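Local coordinates for lysyl oxidase (Pichia pastoris, PDB 1W7C), which probably oxidises primary amines, including peptidyl lysine side chains, to aldehydes with a copper ion and a protein-derived topaquinone cofactor, at residues L337-A342 / F355-S360. Sequence-based numbering, arbitrary orientation.
With IMD (imidazole), chain P.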
ATOM      1  N   LEU A 337       7.892  -6.251  16.966  1.00 13.35           N
ATOM      2  CA  LEU A 337       6.461  -6.434  17.220  1.00 12.60           C
ATOM      3  C   LEU A 337       6.254  -6.686  18.705  1.00 14.10           C
ATOM      4  O   LEU A 337       6.967  -7.502  19.311  1.00 13.87           O
ATOM      5  CB  LEU A 337       5.968  -7.631  16.417  1.00 13.50           C
ATOM      6  CG  LEU A 337       4.499  -8.005  16.643  1.00 14.05           C
ATOM      7  CD1 LEU A 337       3.552  -6.970  16.067  1.00 16.08           C
ATOM      8  CD2 LEU A 337       4.236  -9.383  16.090  1.00 17.06           C
ATOM      9  N   GLN A 338       5.237  -6.044  19.265  1.00 12.84           N
ATOM     10  CA  GLN A 338       4.968  -6.096  20.689  1.00 12.75           C
ATOM     11  C   GLN A 338       3.720  -6.862  21.079  1.00 13.66           C
ATOM     12  O   GLN A 338       3.687  -7.500  22.121  1.00 13.76           O
ATOM     13  CB  GLN A 338       4.804  -4.662  21.220  1.00 13.18           C
ATOM     14  CG  GLN A 338       6.098  -3.922  21.177  1.00 13.97           C
ATOM     15  CD  GLN A 338       7.082  -4.425  22.175  1.00 14.68           C
ATOM     16  OE1 GLN A 338       6.755  -4.581  23.351  1.00 14.82           O
ATOM     17  NE2 GLN A 338       8.291  -4.704  21.710  1.00 14.21           N
ATOM     18  N   GLU A 339       2.684  -6.753  20.265  1.00 13.46           N
ATOM     19  CA  GLU A 339       1.347  -7.270  20.628  1.00 13.15           C
ATOM     20  C   GLU A 339       0.475  -7.237  19.414  1.00 12.51           C
ATOM     21  O   GLU A 339       0.662  -6.415  18.515  1.00 13.07           O
ATOM     22  CB  GLU A 339       0.720  -6.472  21.759  1.00 13.62           C
ATOM     23  CG  GLU A 339      -0.668  -6.868  22.258  1.00 15.99           C
ATOM     24  CD  GLU A 339      -0.762  -8.288  22.830  1.00 14.53           C
ATOM     25  OE1 GLU A 339      -0.613  -9.279  22.070  1.00 14.14           O
ATOM     26  OE2 GLU A 339      -1.064  -8.408  24.058  1.00 14.40           O
ATOM     27  N   LEU A 340      -0.467  -8.157  19.390  1.00 13.16           N
ATOM     28  CA  LEU A 340      -1.523  -8.194  18.390  1.00 13.78           C
ATOM     29  C   LEU A 340      -2.808  -8.519  19.117  1.00 12.70           C
ATOM     30  O   LEU A 340      -2.873  -9.511  19.860  1.00 16.19           O
ATOM     31  CB  LEU A 340      -1.314  -9.237  17.282  1.00 20.00           C
ATOM     32  CG  LEU A 340      -0.033  -9.489  16.611  1.00 26.21           C
ATOM     33  CD1 LEU A 340       0.815 -10.343  17.509  1.00 42.59           C
ATOM     34  CD2 LEU A 340      -0.320 -10.223  15.259  1.00 45.26           C
ATOM     35  N   ILE A 341      -3.830  -7.713  18.900  1.00 13.50           N
ATOM     36  CA  ILE A 341      -5.146  -7.895  19.522  1.00 12.86           C
ATOM     37  C   ILE A 341      -6.191  -8.167  18.452  1.00 13.34           C
ATOM     38  O   ILE A 341      -6.072  -7.730  17.294  1.00 13.56           O
ATOM     39  CB  ILE A 341      -5.586  -6.705  20.420  1.00 13.21           C
ATOM     40  CG1 ILE A 341      -5.671  -5.422  19.597  1.00 13.98           C
ATOM     41  CG2 ILE A 341      -4.626  -6.619  21.605  1.00 14.77           C
ATOM     42  CD1 ILE A 341      -6.362  -4.256  20.353  1.00 14.98           C
ATOM     43  N   ALA A 342      -7.215  -8.895  18.858  1.00 13.90           N
ATOM     44  CA  ALA A 342      -8.379  -9.102  18.026  1.00 14.04           C
ATOM     45  C   ALA A 342      -9.591  -8.904  18.905  1.00 14.58           C
ATOM     46  O   ALA A 342      -9.843  -9.721  19.812  1.00 14.72           O
ATOM     47  CB  ALA A 342      -8.381 -10.486  17.403  1.00 15.80           C
ATOM     48  N   PHE A 355     -11.541 -10.563  23.315  1.00 15.21           N
ATOM     49  CA  PHE A 355     -10.523  -9.525  23.134  1.00 14.85           C
ATOM     50  C   PHE A 355      -9.192 -10.217  23.320  1.00 13.76           C
ATOM     51  O   PHE A 355      -8.571 -10.153  24.382  1.00 15.10           O
ATOM     52  CB  PHE A 355     -10.756  -8.433  24.191  1.00 15.50           C
ATOM     53  CG  PHE A 355     -10.042  -7.108  23.939  1.00 14.31           C
ATOM     54  CD1 PHE A 355     -10.556  -5.930  24.476  1.00 15.47           C
ATOM     55  CD2 PHE A 355      -8.830  -7.043  23.250  1.00 15.67           C
ATOM     56  CE1 PHE A 355      -9.918  -4.712  24.304  1.00 17.14           C
ATOM     57  CE2 PHE A 355      -8.204  -5.817  23.081  1.00 15.67           C
ATOM     58  CZ  PHE A 355      -8.725  -4.685  23.606  1.00 14.56           C
ATOM     59  N   TYR A 356      -8.777 -10.944  22.293  1.00 14.59           N
ATOM     60  CA  TYR A 356      -7.547 -11.717  22.364  1.00 14.46           C
ATOM     61  C   TYR A 356      -6.311 -10.841  22.475  1.00 13.84           C
ATOM     62  O   TYR A 356      -6.183  -9.836  21.755  1.00 14.69           O
ATOM     63  CB  TYR A 356      -7.353 -12.640  21.137  1.00 15.79           C
ATOM     64  CG  TYR A 356      -8.409 -13.699  20.963  1.00 15.39           C
ATOM     65  CD1 TYR A 356      -9.141 -13.791  19.789  1.00 16.30           C
ATOM     66  CD2 TYR A 356      -8.704 -14.578  21.988  1.00 16.52           C
ATOM     67  CE1 TYR A 356     -10.136 -14.723  19.635  1.00 17.57           C
ATOM     68  CE2 TYR A 356      -9.681 -15.552  21.831  1.00 18.18           C
ATOM     69  CZ  TYR A 356     -10.416 -15.604  20.674  1.00 16.76           C
ATOM     70  OH  TYR A 356     -11.438 -16.527  20.589  1.00 17.76           O
ATOM     71  N   SER A 357      -5.377 -11.307  23.306  1.00 14.28           N
ATOM     72  CA  SER A 357      -3.977 -10.914  23.274  1.00 14.12           C
ATOM     73  C   SER A 357      -3.186 -12.056  22.680  1.00 14.01           C
ATOM     74  O   SER A 357      -3.011 -13.101  23.297  1.00 15.25           O
ATOM     75  CB  SER A 357      -3.487 -10.691  24.693  1.00 15.24           C
ATOM     76  OG  SER A 357      -2.051 -10.727  24.764  1.00 14.73           O
ATOM     77  N   ASP A 358      -2.692 -11.902  21.459  1.00 13.89           N
ATOM     78  CA  ASP A 358      -2.045 -13.013  20.800  1.00 14.21           C
ATOM     79  C   ASP A 358      -0.684 -13.347  21.395  1.00 13.68           C
ATOM     80  O   ASP A 358      -0.264 -14.504  21.334  1.00 15.50           O
ATOM     81  CB  ASP A 358      -1.994 -12.788  19.296  1.00 16.46           C
ATOM     82  CG  ASP A 358      -3.277 -13.155  18.617  1.00 26.61           C
ATOM     83  OD1 ASP A 358      -4.113 -13.872  19.212  1.00 31.57           O
ATOM     84  OD2 ASP A 358      -3.548 -12.739  17.498  1.00 35.58           O
ATOM     85  N   ILE A 359      -0.044 -12.389  22.075  1.00 13.78           N
ATOM     86  CA  ILE A 359       1.211 -12.758  22.742  1.00 15.78           C
ATOM     87  C   ILE A 359       0.975 -13.600  24.007  1.00 15.73           C
ATOM     88  O   ILE A 359       1.870 -14.302  24.423  1.00 16.50           O
ATOM     89  CB  ILE A 359       2.131 -11.532  23.057  1.00 14.45           C
ATOM     90  CG1 ILE A 359       1.610 -10.654  24.202  1.00 15.72           C
ATOM     91  CG2 ILE A 359       2.447 -10.775  21.778  1.00 15.41           C
ATOM     92  CD1 ILE A 359       2.612  -9.594  24.613  1.00 16.54           C
ATOM     93  N   SER A 360      -0.221 -13.511  24.611  1.00 15.07           N
ATOM     94  CA  SER A 360      -0.533 -14.435  25.696  1.00 15.31           C
ATOM     95  C   SER A 360      -0.529 -15.883  25.204  1.00 14.92           C
ATOM     96  O   SER A 360      -0.027 -16.755  25.896  1.00 17.44           O
ATOM     97  CB  SER A 360      -1.843 -14.098  26.392  1.00 15.97           C
ATOM     98  OG  SER A 360      -3.001 -14.429  25.653  1.00 16.38           O
TER
HETATM   99  N1  IMD P 814      -7.534 -17.230  17.754  0.70 39.11           N
HETATM  100  C2  IMD P 814      -6.613 -16.240  17.594  0.70 50.37           C
HETATM  101  N3  IMD P 814      -6.132 -15.958  18.840  0.70 33.17           N
HETATM  102  C4  IMD P 814      -6.729 -16.758  19.743  0.70 30.85           C
HETATM  103  C5  IMD P 814      -7.625 -17.556  19.061  0.70 31.93           C
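Ala342 and Tyr356 form a hydrogen-bonded antiparallel pair in a beta hairpin of the copper amine oxidase enzyme domain, made by strands 329-344 and 355-357. Ala342 N gives to Tyr356 O at 3.2 Å, and Tyr356 N returns a bond to Ala342 O. Two residues further along, Asp358 N donates to Leu340 O at 2.9 Å, nearly straight at the hydrogen (171°). There the short strand turns into helix 358-361, with Ser357 as its N-cap.

The Glu339 carboxylate ties the start of this helix to the long strand. CG lies anti to the backbone N (chi1 180°) and the chain bends at chi2, bringing the carboxylate to the helix start. OE1 takes Ile359 N at 3.2 Å on its syn lone pair and Leu340 N on its anti one. OE2 receives Ser357 OG at 2.6 Å, and also bonds Ser615 and Gln595. A leucine here would probably leave Ile359 N and the Ser357 hydroxyl without these acceptors, and hold the helix start less firmly.

Among the apolar contacts, Ile341 and Phe355 lie side by side, with Ile341 CD1 3.6 Å from Phe355 CE2. Ala342 CB lies on the same face of the sheet as the Tyr356 ring, 4.1 Å from Tyr356 CD1, and the Ala342 side chain is near the copper ligands His488 and His490.

Asp358 is the predicted proton acceptor. An imidazole, probably from the crystallisation liquor, lies over one face of the Tyr356 ring, and the imidazole N3 donates to Asp358 OD1 at 2.9 Å.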